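Local coordinates for phenol hydroxylase component phN (Pseudomonas stutzeri, PDB 3U52), which probably forms the diiron-containing oxygenase subunit of a bacterial multicomponent monooxygenase that uses molecular oxygen to hydroxylate phenol, at residues Val255-Val258 / Gln259-Ile262; Glu356-Asp359 / Trp360-Glu363; Tyr377-Leu380 / Ala381-Ala385. One frame throughout, in Å; residues are numbered along the deposited sequence.

How the contacts relate
All three contacts are local, made within short runs of one alpha-helix between residues about one turn apart. Contact 1 lies near the start of helix 254-283, beside the helices 187-216 and 220-250 that contribute iron ligands, and its Ile-262 side chain comes about 4 Å from a bound xenon. Contacts 2 and 3 lie on the consecutive helices 355-364 and 369-385, their centres 17 Å apart, and touch where Met-358 SD packs on Tyr-377 CB at 3.9 Å. Contact 1 is remote from both, with centres 40 Å from contact 2 and 47 Å from contact 3, the latter across the chain's centre. Yet helix 254-283 runs to them: near its far end Tyr-282 touches Met-361 and hydrogen-bonds Tyr-377.

Contact 1: Val255-Val258 / Gln259-Ile262; sequences VPIV and QRWI
Ile-257 and Trp-261, one turn apart, lie side by side near the start of the long alpha-helix 254-283, which packs on two helices of the diiron-bearing bundle. Their contact is a CH-pi interaction: Ile-257 CG2 sits over the six-membered ring of Trp-261, 3.7 Å from its centroid and only 16° off the ring normal. With CG1 set beside the backbone N (chi1 -58°), the branched isoleucine turns CG2 forward along the helix to reach that face. The broad indole suits a buried seam, because it also meets Phe-188 and Thr-192 of helix 187-216.

A second apolar pair follows the next face of the helix. Val-258 CG1 touches Ile-262 CD1 at 3.8 Å; the valine also packs on Ile-244, Ile-247 and Leu-248 of helix 220-250, and the isoleucine on Phe-196.

Backbone bonds of the i to i+4 kind run through this part of the helix, among them Gln-259 N to Val-255 O and Ile-262 N to Val-258 O, each 2.9 Å. Pro-256, lacking an amide hydrogen, is at home in this first turn, where amides have no carbonyl of their own helix to reach.

Polar packing occupies the exposed side. Arg-260 bends at chi3 and folds back until one face of its guanidinium lies above Pro-256 O, 3.8 Å from the plane and offset toward the rim, with NH2 3.9 Å from Pro-256 CB.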
loop_
_atom_site.group_PDB
_atom_site.type_symbol
_atom_site.label_atom_id
_atom_site.label_comp_id
_atom_site.label_asym_id
_atom_site.label_seq_id
_atom_site.Cartn_x
_atom_site.Cartn_y
_atom_site.Cartn_z
ATOM N N VAL A 255 -32.804 -0.797 35.087
ATOM C CA VAL A 255 -33.574 -0.586 33.850
ATOM C C VAL A 255 -34.003 0.868 33.716
ATOM O O VAL A 255 -33.805 1.461 32.631
ATOM C CB VAL A 255 -34.784 -1.619 33.668
ATOM C CG1 VAL A 255 -35.723 -1.175 32.543
ATOM C CG2 VAL A 255 -34.254 -3.014 33.404
ATOM N N PRO A 256 -34.607 1.462 34.789
ATOM C CA PRO A 256 -34.988 2.878 34.614
ATOM C C PRO A 256 -33.796 3.851 34.477
ATOM O O PRO A 256 -33.925 4.882 33.818
ATOM C CB PRO A 256 -35.784 3.190 35.882
ATOM C CG PRO A 256 -35.276 2.176 36.877
ATOM C CD PRO A 256 -35.063 0.933 36.095
ATOM N N ILE A 257 -32.654 3.528 35.086
ATOM C CA ILE A 257 -31.464 4.381 34.941
ATOM C C ILE A 257 -31.000 4.371 33.470
ATOM O O ILE A 257 -30.687 5.422 32.904
ATOM C CB ILE A 257 -30.297 3.887 35.848
ATOM C CG1 ILE A 257 -30.753 3.857 37.338
ATOM C CG2 ILE A 257 -29.037 4.771 35.597
ATOM C CD1 ILE A 257 -29.734 3.191 38.283
ATOM N N VAL A 258 -30.933 3.166 32.890
ATOM C CA VAL A 258 -30.526 2.993 31.500
ATOM C C VAL A 258 -31.526 3.666 30.603
ATOM O O VAL A 258 -31.152 4.255 29.609
ATOM C CB VAL A 258 -30.387 1.487 31.091
ATOM C CG1 VAL A 258 -30.204 1.347 29.600
ATOM C CG2 VAL A 258 -29.187 0.843 31.793
ATOM N N GLN A 259 -32.813 3.595 30.946
ATOM C CA GLN A 259 -33.833 4.268 30.114
ATOM C C GLN A 259 -33.587 5.778 30.017
ATOM O O GLN A 259 -33.680 6.391 28.923
ATOM C CB GLN A 259 -35.276 4.017 30.645
ATOM C CG GLN A 259 -36.309 4.679 29.697
ATOM C CD GLN A 259 -36.385 3.949 28.371
ATOM O OE1 GLN A 259 -36.074 4.494 27.291
ATOM N NE2 GLN A 259 -36.794 2.723 28.432
ATOM N N ARG A 260 -33.307 6.393 31.155
ATOM C CA ARG A 260 -33.006 7.815 31.172
ATOM C C ARG A 260 -31.751 8.144 30.350
ATOM O O ARG A 260 -31.715 9.183 29.681
ATOM C CB ARG A 260 -32.785 8.327 32.603
ATOM C CG ARG A 260 -34.079 8.532 33.408
ATOM C CD ARG A 260 -33.741 8.951 34.875
ATOM N NE ARG A 260 -34.546 8.117 35.780
ATOM C CZ ARG A 260 -34.093 7.399 36.797
ATOM N NH1 ARG A 260 -32.814 7.424 37.155
ATOM N NH2 ARG A 260 -34.961 6.681 37.485
ATOM N N TRP A 261 -30.706 7.320 30.462
ATOM C CA TRP A 261 -29.494 7.536 29.625
ATOM C C TRP A 261 -29.782 7.380 28.151
ATOM O O TRP A 261 -29.222 8.100 27.356
ATOM C CB TRP A 261 -28.323 6.612 29.987
ATOM C CG TRP A 261 -27.764 6.887 31.355
ATOM C CD1 TRP A 261 -27.809 8.068 32.039
ATOM C CD2 TRP A 261 -27.028 5.975 32.161
ATOM N NE1 TRP A 261 -27.173 7.932 33.256
ATOM C CE2 TRP A 261 -26.675 6.660 33.352
ATOM C CE3 TRP A 261 -26.625 4.639 31.989
ATOM C CZ2 TRP A 261 -25.913 6.056 34.384
ATOM C CZ3 TRP A 261 -25.884 4.033 33.025
ATOM C CH2 TRP A 261 -25.556 4.746 34.201
ATOM N N ILE A 262 -30.618 6.411 27.781
ATOM C CA ILE A 262 -30.987 6.239 26.364
ATOM C C ILE A 262 -31.720 7.532 25.908
ATOM O O ILE A 262 -31.421 8.089 24.862
ATOM C CB ILE A 262 -31.839 4.968 26.163
ATOM C CG1 ILE A 262 -30.975 3.681 26.251
ATOM C CG2 ILE A 262 -32.630 5.003 24.876
ATOM C CD1 ILE A 262 -31.793 2.383 26.270
#

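Contact 2: Glu356-Asp359 / Trp360-Glu363; sequences EEMD and WMSE
Ser-362 OG, lying 3.1 Å from Met-358 O one turn earlier, is gripped from the following helix by two hydrogen-bond partners, Arg-374 NH2 and Asp-370 OD1. With OG beside the backbone N (chi1 -58°), the short serine turns its hydroxyl back toward the previous turn and can meet both groups. Met-358 O meanwhile accepts the amide of Ser-362, N to O 2.9 Å. The same Arg-374 NH2 forms a salt bridge with Asp-359 OD1, so one guanidinium nitrogen ties two residues of this helix to helix 369-385, and the charge of the aspartate is met.

The two methionines supply the apolar part. Met-361 bends at both chi2 and chi3, which folds its methyl back toward the preceding turn, where CE comes 4.2 Å from Met-358 CG. The side chains cross at a slant, and both rest on Phe-369; long, flexible thioethers fit such an irregular surface well. The sulfur of Met-361 also passes 3.9 Å from Glu-357 O, the carbonyl that receives Met-361 N in the shortest backbone bond here, 2.8 Å.

Trp-360 behaves differently. Its CG lies opposite the backbone N (chi1 178°), carrying the indole off this turn toward Asp-281, Lys-287 and Ser-290. Only the margin of the ring stays close, with CE3 4.2 Å from Glu-357 O near the ring plane.

The buried Glu-357 carboxylate is balanced by salt bridges from OE2 to Lys-287 and from OE1 to Arg-92, which probably favour its ionised form. OE1 also accepts Glu-354 N, a side-chain-to-backbone bond from the third helical residue to the residue just before the helix, as in one half of a capping box.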
loop_
_atom_site.group_PDB
_atom_site.type_symbol
_atom_site.label_atom_id
_atom_site.label_comp_id
_atom_site.label_asym_id
_atom_site.label_seq_id
_atom_site.Cartn_x
_atom_site.Cartn_y
_atom_site.Cartn_z
ATOM N N GLU A 356 -29.114 22.565 -10.139
ATOM C CA GLU A 356 -29.254 21.101 -10.159
ATOM C C GLU A 356 -29.337 20.447 -8.753
ATOM O O GLU A 356 -30.087 19.515 -8.554
ATOM C CB GLU A 356 -28.137 20.467 -10.999
ATOM C CG GLU A 356 -26.713 20.961 -10.678
ATOM C CD GLU A 356 -26.195 22.098 -11.616
ATOM O OE1 GLU A 356 -25.017 21.981 -12.064
ATOM O OE2 GLU A 356 -26.931 23.091 -11.895
ATOM N N GLU A 357 -28.566 20.956 -7.792
ATOM C CA GLU A 357 -28.634 20.500 -6.408
ATOM C C GLU A 357 -29.988 20.839 -5.820
ATOM O O GLU A 357 -30.613 20.036 -5.150
ATOM C CB GLU A 357 -27.521 21.148 -5.602
ATOM C CG GLU A 357 -26.120 20.749 -6.049
ATOM C CD GLU A 357 -25.033 21.402 -5.172
ATOM O OE1 GLU A 357 -24.614 22.565 -5.456
ATOM O OE2 GLU A 357 -24.611 20.755 -4.188
ATOM N N MET A 358 -30.477 22.029 -6.107
ATOM C CA MET A 358 -31.795 22.402 -5.652
ATOM C C MET A 358 -32.927 21.553 -6.204
ATOM O O MET A 358 -33.879 21.240 -5.461
ATOM C CB MET A 358 -32.030 23.877 -5.898
ATOM C CG MET A 358 -31.437 24.736 -4.738
ATOM S SD MET A 358 -31.528 26.471 -4.914
ATOM C CE MET A 358 -33.272 26.863 -4.847
ATOM N N ASP A 359 -32.862 21.185 -7.490
ATOM C CA ASP A 359 -33.872 20.252 -8.028
ATOM C C ASP A 359 -33.769 18.867 -7.376
ATOM O O ASP A 359 -34.788 18.228 -7.131
ATOM C CB ASP A 359 -33.801 20.152 -9.563
ATOM C CG ASP A 359 -33.970 21.518 -10.259
ATOM O OD1 ASP A 359 -34.442 22.496 -9.625
ATOM O OD2 ASP A 359 -33.585 21.615 -11.451
ATOM N N TRP A 360 -32.547 18.407 -7.077
ATOM C CA TRP A 360 -32.353 17.164 -6.263
ATOM C C TRP A 360 -33.000 17.330 -4.894
ATOM O O TRP A 360 -33.715 16.467 -4.420
ATOM C CB TRP A 360 -30.857 16.836 -6.113
ATOM C CG TRP A 360 -30.509 15.597 -5.241
ATOM C CD1 TRP A 360 -30.449 14.308 -5.649
ATOM C CD2 TRP A 360 -30.141 15.591 -3.848
ATOM N NE1 TRP A 360 -30.073 13.471 -4.596
ATOM C CE2 TRP A 360 -29.879 14.245 -3.481
ATOM C CE3 TRP A 360 -29.979 16.596 -2.881
ATOM C CZ2 TRP A 360 -29.492 13.883 -2.190
ATOM C CZ3 TRP A 360 -29.597 16.222 -1.566
ATOM C CH2 TRP A 360 -29.352 14.887 -1.249
ATOM N N MET A 361 -32.779 18.476 -4.255
ATOM C CA MET A 361 -33.482 18.765 -2.971
ATOM C C MET A 361 -35.017 18.753 -2.995
ATOM O O MET A 361 -35.617 18.210 -2.077
ATOM C CB MET A 361 -33.007 20.085 -2.363
ATOM C CG MET A 361 -32.168 19.895 -1.134
ATOM S SD MET A 361 -30.499 20.464 -1.311
ATOM C CE MET A 361 -30.680 22.213 -1.508
ATOM N N SER A 362 -35.628 19.349 -4.030
ATOM C CA SER A 362 -37.085 19.312 -4.251
ATOM C C SER A 362 -37.633 17.859 -4.308
ATOM O O SER A 362 -38.661 17.541 -3.709
ATOM C CB SER A 362 -37.412 20.017 -5.575
ATOM O OG SER A 362 -36.963 21.348 -5.572
ATOM N N GLU A 363 -36.919 16.998 -5.024
ATOM C CA GLU A 363 -37.204 15.562 -5.109
ATOM C C GLU A 363 -37.006 14.794 -3.785
ATOM O O GLU A 363 -37.868 14.023 -3.372
ATOM C CB GLU A 363 -36.316 14.979 -6.214
ATOM C CG GLU A 363 -36.701 13.632 -6.735
ATOM C CD GLU A 363 -35.649 13.143 -7.723
ATOM O OE1 GLU A 363 -35.692 13.581 -8.912
ATOM O OE2 GLU A 363 -34.758 12.353 -7.291
#

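Contact 3: Tyr377-Leu380 / Ala381-Ala385; sequences YEYL and AKEAA
Tyr-377 O receives Ala-381 N at 2.9 Å, and the small methyl of that alanine packs on Ile-352. The tyrosine's own side chain is buried, touching Trp-336 and Thr-337 of helix 331-342 and the loop residues Ile-352 and Pro-353, and its hydroxyl hydrogen-bonds that of Tyr-282.

Glu-378, on the exposed side, contributes chiefly its carbonyl. Lys-382 N binds Glu-378 O at 3.1 Å, and the methylenes of the lysine run back over the same oxygen, CG at 3.5 Å, so that an exposed residue still covers the backbone with its aliphatic part.

Tyr-379 carries the main side-chain contact. With its CG opposite the backbone N (chi1 178°), the ring swings forward along the helix and receives Glu-383 CG over one face, in a CH-pi contact 3.8 Å from the centroid. The glutamate bends at chi2, which brings its carboxylate to lie nearly parallel to the ring, the planes 7° apart, while OE1 forms a salt bridge with Arg-388. Lys-382 CE approaches Tyr-379 CD1 only loosely, at 4.1 Å, and its place there depends on a strained, nearly eclipsed bend at chi3. These are the closing turns of the amphipathic helix 369-385, one side of which meets another protein chain of the assembly; Tyr-379 OH makes a weak hydrogen bond to the backbone of that other chain. Replacing this tyrosine with alanine is likely to strip Glu-383 CG of the face it rests on and leave that carboxylate less fixed in rotation.

Leu-380 packs on Tyr-340, on Phe-390 and on an aromatic side chain of the other protein. Its carbonyl accepts Ala-384 N at 2.9 Å.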
loop_
_atom_site.group_PDB
_atom_site.type_symbol
_atom_site.label_atom_id
_atom_site.label_comp_id
_atom_site.label_asym_id
_atom_site.label_seq_id
_atom_site.Cartn_x
_atom_site.Cartn_y
_atom_site.Cartn_z
ATOM N N TYR A 377 -32.974 30.630 -0.796
ATOM C CA TYR A 377 -31.850 30.671 -1.756
ATOM C C TYR A 377 -32.152 31.651 -2.917
ATOM O O TYR A 377 -31.262 32.347 -3.385
ATOM C CB TYR A 377 -31.489 29.256 -2.241
ATOM C CG TYR A 377 -31.143 28.308 -1.062
ATOM C CD1 TYR A 377 -30.089 28.605 -0.185
ATOM C CD2 TYR A 377 -31.883 27.143 -0.822
ATOM C CE1 TYR A 377 -29.797 27.756 0.930
ATOM C CE2 TYR A 377 -31.606 26.298 0.269
ATOM C CZ TYR A 377 -30.573 26.621 1.134
ATOM O OH TYR A 377 -30.301 25.794 2.192
ATOM N N GLU A 378 -33.416 31.746 -3.327
ATOM C CA GLU A 378 -33.788 32.752 -4.335
ATOM C C GLU A 378 -33.428 34.179 -3.856
ATOM O O GLU A 378 -32.726 34.926 -4.567
ATOM C CB GLU A 378 -35.248 32.606 -4.715
ATOM C CG GLU A 378 -35.547 31.245 -5.323
ATOM C CD GLU A 378 -37.007 31.078 -5.717
ATOM O OE1 GLU A 378 -37.328 30.122 -6.478
ATOM O OE2 GLU A 378 -37.838 31.897 -5.277
ATOM N N TYR A 379 -33.889 34.531 -2.647
ATOM C CA TYR A 379 -33.575 35.815 -2.017
ATOM C C TYR A 379 -32.078 36.032 -1.773
ATOM O O TYR A 379 -31.548 37.100 -2.091
ATOM C CB TYR A 379 -34.360 35.995 -0.694
ATOM C CG TYR A 379 -34.018 37.302 0.014
ATOM C CD1 TYR A 379 -34.545 38.539 -0.436
ATOM C CD2 TYR A 379 -33.145 37.313 1.079
ATOM C CE1 TYR A 379 -34.202 39.764 0.194
ATOM C CE2 TYR A 379 -32.780 38.532 1.711
ATOM C CZ TYR A 379 -33.331 39.736 1.261
ATOM O OH TYR A 379 -32.978 40.913 1.859
ATOM N N LEU A 380 -31.393 35.026 -1.210
ATOM C CA LEU A 380 -29.977 35.220 -0.879
ATOM C C LEU A 380 -29.139 35.383 -2.151
ATOM O O LEU A 380 -28.182 36.144 -2.165
ATOM C CB LEU A 380 -29.446 34.045 -0.054
ATOM C CG LEU A 380 -30.048 33.912 1.328
ATOM C CD1 LEU A 380 -29.643 32.539 1.903
ATOM C CD2 LEU A 380 -29.606 35.092 2.204
ATOM N N ALA A 381 -29.537 34.708 -3.231
ATOM C CA ALA A 381 -28.803 34.868 -4.499
ATOM C C ALA A 381 -29.027 36.253 -5.159
ATOM O O ALA A 381 -28.099 36.847 -5.702
ATOM C CB ALA A 381 -29.147 33.746 -5.454
ATOM N N LYS A 382 -30.240 36.758 -5.092
ATOM C CA LYS A 382 -30.511 38.102 -5.587
ATOM C C LYS A 382 -29.698 39.122 -4.784
ATOM O O LYS A 382 -29.048 40.022 -5.353
ATOM C CB LYS A 382 -31.982 38.403 -5.393
ATOM C CG LYS A 382 -32.897 37.847 -6.451
ATOM C CD LYS A 382 -34.342 37.826 -5.906
ATOM C CE LYS A 382 -34.476 38.543 -4.523
ATOM N NZ LYS A 382 -34.207 40.056 -4.452
ATOM N N GLU A 383 -29.707 38.965 -3.464
ATOM C CA GLU A 383 -28.866 39.789 -2.617
ATOM C C GLU A 383 -27.381 39.702 -2.972
ATOM O O GLU A 383 -26.739 40.740 -3.128
ATOM C CB GLU A 383 -29.140 39.479 -1.168
ATOM C CG GLU A 383 -30.518 40.054 -0.741
ATOM C CD GLU A 383 -30.635 41.591 -0.911
ATOM O OE1 GLU A 383 -30.065 42.354 -0.072
ATOM O OE2 GLU A 383 -31.313 42.038 -1.869
ATOM N N ALA A 384 -26.853 38.485 -3.153
ATOM C CA ALA A 384 -25.422 38.293 -3.461
ATOM C C ALA A 384 -25.091 38.919 -4.839
ATOM O O ALA A 384 -24.082 39.631 -4.952
ATOM C CB ALA A 384 -25.058 36.818 -3.411
ATOM N N ALA A 385 -25.969 38.699 -5.833
ATOM C CA ALA A 385 -25.840 39.279 -7.180
ATOM C C ALA A 385 -25.769 40.806 -7.152
ATOM O O ALA A 385 -25.130 41.408 -8.017
ATOM C CB ALA A 385 -27.000 38.822 -8.075
#